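Local coordinates for protein agmatine ureohydrolase (Thermoplasma volcanium GSS1, PDB 3PZL) that probably hydrolyses agmatine to putrescine and urea, as a two-manganese enzyme of the arginase family, at residues S227-G232 with I270-P275; I116-G121 with V266-V271. All blocks are in the same frame, centred on the assembly; numbering follows the deposited sequence.

Contact 1 (S227-G232 with I270-P275); sequences SVDMDG and IVEFSP. With MN (manganese (II) ion), chain G; MN (manganese (II) ion), chain F.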
loop_
_atom_site.group_PDB
_atom_site.type_symbol
_atom_site.label_atom_id
_atom_site.label_comp_id
_atom_site.label_asym_id
_atom_site.label_seq_id
_atom_site.Cartn_x
_atom_site.Cartn_y
_atom_site.Cartn_z
ATOM N N SER B 227 10.361 -20.835 21.633
ATOM C CA SER B 227 10.429 -20.429 20.237
ATOM C C SER B 227 9.043 -20.018 19.703
ATOM O O SER B 227 8.109 -20.847 19.656
ATOM C CB SER B 227 10.994 -21.548 19.403
ATOM O OG SER B 227 11.298 -21.027 18.142
ATOM N N VAL B 228 8.907 -18.743 19.326
ATOM C CA VAL B 228 7.627 -18.219 18.878
ATOM C C VAL B 228 7.574 -18.001 17.355
ATOM O O VAL B 228 8.184 -17.057 16.811
ATOM C CB VAL B 228 7.285 -16.944 19.583
ATOM C CG1 VAL B 228 5.900 -16.565 19.267
ATOM C CG2 VAL B 228 7.398 -17.110 21.037
ATOM N N ASP B 229 6.861 -18.905 16.669
ATOM C CA ASP B 229 6.612 -18.795 15.239
ATOM C C ASP B 229 5.404 -17.885 15.146
ATOM O O ASP B 229 4.298 -18.216 15.573
ATOM C CB ASP B 229 6.287 -20.160 14.667
ATOM C CG ASP B 229 6.225 -20.183 13.144
ATOM O OD1 ASP B 229 5.757 -19.183 12.558
ATOM O OD2 ASP B 229 6.622 -21.220 12.546
HETATM N N MSE B 230 5.629 -16.713 14.595
HETATM C CA MSE B 230 4.708 -15.616 14.775
HETATM C C MSE B 230 3.328 -15.918 14.202
HETATM O O MSE B 230 2.341 -15.299 14.602
HETATM C CB MSE B 230 5.308 -14.400 14.130
HETATM C CG MSE B 230 4.821 -13.128 14.666
HETATM SE SE MSE B 230 5.369 -12.669 16.507
HETATM C CE MSE B 230 4.358 -10.958 16.497
ATOM N N ASP B 231 3.262 -16.871 13.270
ATOM C CA ASP B 231 1.988 -17.259 12.630
ATOM C C ASP B 231 1.075 -18.165 13.508
ATOM O O ASP B 231 -0.079 -18.429 13.158
ATOM C CB ASP B 231 2.260 -17.913 11.279
ATOM C CG ASP B 231 2.925 -19.247 11.413
ATOM O OD1 ASP B 231 3.367 -19.618 12.528
ATOM O OD2 ASP B 231 3.001 -19.963 10.413
ATOM N N GLY B 232 1.585 -18.632 14.641
ATOM C CA GLY B 232 0.737 -19.266 15.652
ATOM C C GLY B 232 -0.359 -18.354 16.195
ATOM O O GLY B 232 -1.366 -18.814 16.714
ATOM N N ILE B 270 11.906 -15.106 18.139
ATOM C CA ILE B 270 10.690 -14.639 17.454
ATOM C C ILE B 270 10.954 -14.703 15.959
ATOM O O ILE B 270 11.967 -14.195 15.509
ATOM C CB ILE B 270 10.284 -13.189 17.878
ATOM C CG1 ILE B 270 10.239 -13.065 19.411
ATOM C CG2 ILE B 270 8.933 -12.777 17.263
ATOM C CD1 ILE B 270 10.225 -11.648 19.950
ATOM N N VAL B 271 10.067 -15.339 15.199
ATOM C CA VAL B 271 10.352 -15.654 13.815
ATOM C C VAL B 271 9.128 -15.706 12.914
ATOM O O VAL B 271 8.007 -15.825 13.361
ATOM C CB VAL B 271 11.090 -17.014 13.683
ATOM C CG1 VAL B 271 12.389 -17.011 14.461
ATOM C CG2 VAL B 271 10.181 -18.186 14.121
ATOM N N GLU B 272 9.371 -15.661 11.619
ATOM C CA GLU B 272 8.356 -15.945 10.590
ATOM C C GLU B 272 7.293 -14.876 10.427
ATOM O O GLU B 272 6.146 -15.215 10.078
ATOM C CB GLU B 272 7.681 -17.312 10.775
ATOM C CG GLU B 272 8.590 -18.505 10.614
ATOM C CD GLU B 272 8.942 -18.780 9.166
ATOM O OE1 GLU B 272 8.170 -18.314 8.299
ATOM O OE2 GLU B 272 9.979 -19.443 8.876
ATOM N N PHE B 273 7.648 -13.612 10.659
ATOM C CA PHE B 273 6.792 -12.524 10.149
ATOM C C PHE B 273 7.556 -11.617 9.184
ATOM O O PHE B 273 8.773 -11.616 9.195
ATOM C CB PHE B 273 6.083 -11.741 11.268
ATOM C CG PHE B 273 6.857 -10.589 11.799
ATOM C CD1 PHE B 273 7.811 -10.772 12.798
ATOM C CD2 PHE B 273 6.612 -9.294 11.314
ATOM C CE1 PHE B 273 8.527 -9.688 13.296
ATOM C CE2 PHE B 273 7.296 -8.207 11.789
ATOM C CZ PHE B 273 8.272 -8.407 12.785
ATOM N N SER B 274 6.828 -10.889 8.344
ATOM C CA SER B 274 7.420 -10.110 7.297
ATOM C C SER B 274 6.877 -8.699 7.237
ATOM O O SER B 274 5.746 -8.501 6.780
ATOM C CB SER B 274 7.169 -10.756 5.955
ATOM O OG SER B 274 7.806 -9.966 4.935
ATOM N N PRO B 275 7.709 -7.702 7.640
ATOM C CA PRO B 275 7.325 -6.263 7.785
ATOM C C PRO B 275 6.791 -5.631 6.495
ATOM O O PRO B 275 6.118 -4.612 6.573
ATOM C CB PRO B 275 8.618 -5.567 8.170
ATOM C CG PRO B 275 9.651 -6.668 8.349
ATOM C CD PRO B 275 9.156 -7.932 7.749
HETATM MN MN MN G . 4.550 -21.757 11.353
HETATM MN MN MN F . 7.598 -22.875 11.743
#
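With CG of Met230 trans to its own backbone nitrogen (chi1 -156°) and the chain bent at chi2 (69°), the selenium of this selenomethionine swings over to Ile270, whose CG2, likewise trans to the backbone nitrogen, meets SE at 3.6 Å. The two side chains run alongside each other where the parallel strands 223-229 and 265-271 of the arginase fold, joined in a beta-alpha-beta unit through helix 251-261, come to their C-terminal ends. Val228 pairs with Ile270 and Asp229 with Val271. The amide of Val271 reaches Val228 O at 3.0 Å, and that of Met230 reaches Val271 O at 2.8 Å, so pairing continues just as the first chain turns into a 3-10 segment. Phe273 lies next to Met230, CB against CG, with helices 57-65 and 281-303 covering its ring.

Asp229 and Val271 share a face of the sheet, where Asp229 turns its carboxylate to the metals. Its OD2 bridges both manganese ions, while Asp231 holds one of them; His124, Asp144, His146 and Asp148 complete the two-metal site. Glu272, from the following loop, crosses the Asp229 carboxylate at a slant; its OE2 accepts a hydrogen bond from the backbone N of His124, a second-shell link to a metal ligand. Its aliphatic part lies against Asp229 OD1, with Glu272 CB 3.2 Å from that oxygen.

Contact 2 (I116-G121 with V266-V271); sequences IPIMLG and VGFDIV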
loop_
_atom_site.group_PDB
_atom_site.type_symbol
_atom_site.label_atom_id
_atom_site.label_comp_id
_atom_site.label_asym_id
_atom_site.label_seq_id
_atom_site.Cartn_x
_atom_site.Cartn_y
_atom_site.Cartn_z
ATOM N N ILE B 116 21.482 -14.707 28.406
ATOM C CA ILE B 116 20.240 -15.193 27.771
ATOM C C ILE B 116 20.043 -14.677 26.344
ATOM O O ILE B 116 19.766 -13.486 26.134
ATOM C CB ILE B 116 19.029 -14.902 28.632
ATOM C CG1 ILE B 116 19.086 -15.807 29.842
ATOM C CG2 ILE B 116 17.768 -15.224 27.910
ATOM C CD1 ILE B 116 18.194 -15.396 30.919
ATOM N N PRO B 117 20.200 -15.575 25.358
ATOM C CA PRO B 117 20.098 -15.212 23.950
ATOM C C PRO B 117 18.656 -14.920 23.517
ATOM O O PRO B 117 17.777 -15.733 23.760
ATOM C CB PRO B 117 20.648 -16.458 23.228
ATOM C CG PRO B 117 20.449 -17.565 24.176
ATOM C CD PRO B 117 20.660 -16.966 25.535
ATOM N N ILE B 118 18.433 -13.764 22.890
ATOM C CA ILE B 118 17.138 -13.458 22.292
ATOM C C ILE B 118 17.333 -13.323 20.797
ATOM O O ILE B 118 17.836 -12.302 20.313
ATOM C CB ILE B 118 16.534 -12.171 22.854
ATOM C CG1 ILE B 118 16.387 -12.287 24.375
ATOM C CG2 ILE B 118 15.191 -11.876 22.183
ATOM C CD1 ILE B 118 15.913 -11.034 24.994
HETATM N N MSE B 119 16.935 -14.346 20.056
HETATM C CA MSE B 119 17.209 -14.356 18.654
HETATM C C MSE B 119 16.038 -13.853 17.817
HETATM O O MSE B 119 14.991 -14.460 17.748
HETATM C CB MSE B 119 17.642 -15.725 18.225
HETATM C CG MSE B 119 17.868 -15.839 16.773
HETATM SE SE MSE B 119 18.514 -17.627 16.381
HETATM C CE MSE B 119 17.016 -18.704 17.071
ATOM N N LEU B 120 16.238 -12.700 17.196
ATOM C CA LEU B 120 15.297 -12.183 16.241
ATOM C C LEU B 120 15.676 -12.742 14.888
ATOM O O LEU B 120 16.827 -12.578 14.422
ATOM C CB LEU B 120 15.365 -10.651 16.183
ATOM C CG LEU B 120 15.121 -9.929 17.488
ATOM C CD1 LEU B 120 14.962 -8.431 17.217
ATOM C CD2 LEU B 120 13.873 -10.537 18.147
ATOM N N GLY B 121 14.711 -13.365 14.232
ATOM C CA GLY B 121 15.016 -13.957 12.983
ATOM C C GLY B 121 14.149 -13.520 11.845
ATOM O O GLY B 121 13.390 -12.571 11.955
ATOM N N VAL B 266 15.957 -20.416 29.160
ATOM C CA VAL B 266 17.394 -20.245 28.911
ATOM C C VAL B 266 17.653 -19.461 27.642
ATOM O O VAL B 266 18.735 -18.921 27.453
ATOM C CB VAL B 266 18.165 -21.584 28.848
ATOM C CG1 VAL B 266 18.085 -22.318 30.216
ATOM C CG2 VAL B 266 17.671 -22.454 27.683
ATOM N N GLY B 267 16.644 -19.403 26.785
ATOM C CA GLY B 267 16.744 -18.696 25.516
ATOM C C GLY B 267 15.382 -18.425 24.914
ATOM O O GLY B 267 14.413 -19.090 25.256
ATOM N N PHE B 268 15.326 -17.472 23.997
ATOM C CA PHE B 268 14.084 -17.044 23.401
ATOM C C PHE B 268 14.263 -16.623 21.939
ATOM O O PHE B 268 15.313 -16.112 21.557
ATOM C CB PHE B 268 13.555 -15.879 24.230
ATOM C CG PHE B 268 12.187 -15.400 23.830
ATOM C CD1 PHE B 268 11.210 -16.294 23.466
ATOM C CD2 PHE B 268 11.864 -14.037 23.875
ATOM C CE1 PHE B 268 9.931 -15.856 23.114
ATOM C CE2 PHE B 268 10.579 -13.580 23.525
ATOM C CZ PHE B 268 9.606 -14.496 23.145
ATOM N N ASP B 269 13.236 -16.818 21.121
ATOM C CA ASP B 269 13.253 -16.293 19.762
ATOM C C ASP B 269 11.893 -15.950 19.176
ATOM O O ASP B 269 10.860 -16.411 19.680
ATOM C CB ASP B 269 14.050 -17.181 18.816
ATOM C CG ASP B 269 13.353 -18.474 18.464
ATOM O OD1 ASP B 269 12.120 -18.531 18.367
ATOM O OD2 ASP B 269 14.078 -19.457 18.258
ATOM N N ILE B 270 11.906 -15.106 18.139
ATOM C CA ILE B 270 10.690 -14.639 17.454
ATOM C C ILE B 270 10.954 -14.703 15.959
ATOM O O ILE B 270 11.967 -14.195 15.509
ATOM C CB ILE B 270 10.284 -13.189 17.878
ATOM C CG1 ILE B 270 10.239 -13.065 19.411
ATOM C CG2 ILE B 270 8.933 -12.777 17.263
ATOM C CD1 ILE B 270 10.225 -11.648 19.950
ATOM N N VAL B 271 10.067 -15.339 15.199
ATOM C CA VAL B 271 10.352 -15.654 13.815
ATOM C C VAL B 271 9.128 -15.706 12.914
ATOM O O VAL B 271 8.007 -15.825 13.361
ATOM C CB VAL B 271 11.090 -17.014 13.683
ATOM C CG1 VAL B 271 12.389 -17.011 14.461
ATOM C CG2 VAL B 271 10.181 -18.186 14.121
#
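Strands 116-121 and 267-271 run parallel, their axes 8° apart and 4.6 Å at closest approach, with Ile118 opposite Phe268, Met119 opposite Asp269 and Leu120 opposite Ile270. Four backbone hydrogen bonds alternate in direction along the pair: Phe268 N to Pro117 O, Met119 N to Phe268 O at 2.8 Å, Ile270 N to Met119 O, and Gly121 N to Ile270 O. They join two central neighbours in the parallel sheet of the arginase fold, and strand 37-42 pairs with the far edge of 116-121.

On one face, CG2 of Ile118 comes obliquely to the Phe268 ring, 4.3 Å from CD2, and Leu120 CD2 meets Ile270 CD1 at 4.2 Å. Leu290 and Ile294 of helix 281-303 lie on Ile118, and its Phe293 stacks on the Phe268 ring. The other face carries Met119, a selenomethionine, and Asp269, which lie alongside each other. Met119 is extended through chi1 and chi2, then bends at chi3 (59°), which carries its methyl CE to within 3.3 Å of Asp269 OD2. Near the start of the pair, Pro117 places CD 3.3 Å from Val266 O, while its ring packs against helix 96-112.

The Asp269 carboxylate is buried, yet both oxygens are hydrogen-bonded, OD1 to Ser227 and OD2 to the hydroxyls of Tyr225 and Thr127. These bonds would offset the cost of burying a charge, leaving Met119 to supply an apolar flank to a carboxylate already held by hydroxyl groups.

How the contacts relate
Contacts 1 and 2 lie on the two edges of strand 265-271, sharing Ile270 and Val271, with centres about 11 Å apart. Together they set three neighbouring strands of one sheet, in the order 116-121, 265-271, 223-229. Asp269 ties the pair together: its OD1 is hydrogen-bonded to Ser227 OG at 2.6 Å, and its O lies 3.1 Å from Val228 N. Across the opposite face, Val228 CG2 packs on Phe268 CE1 at 3.5 Å. Contact 1 directly supplies ligands to the manganese pair, whereas contact 2 approaches it through Val271, whose side chain is about 6 Å from a manganese ion. Ser227 OG also hydrogen-bonds His124 NE2, linking Asp269 to a metal ligand.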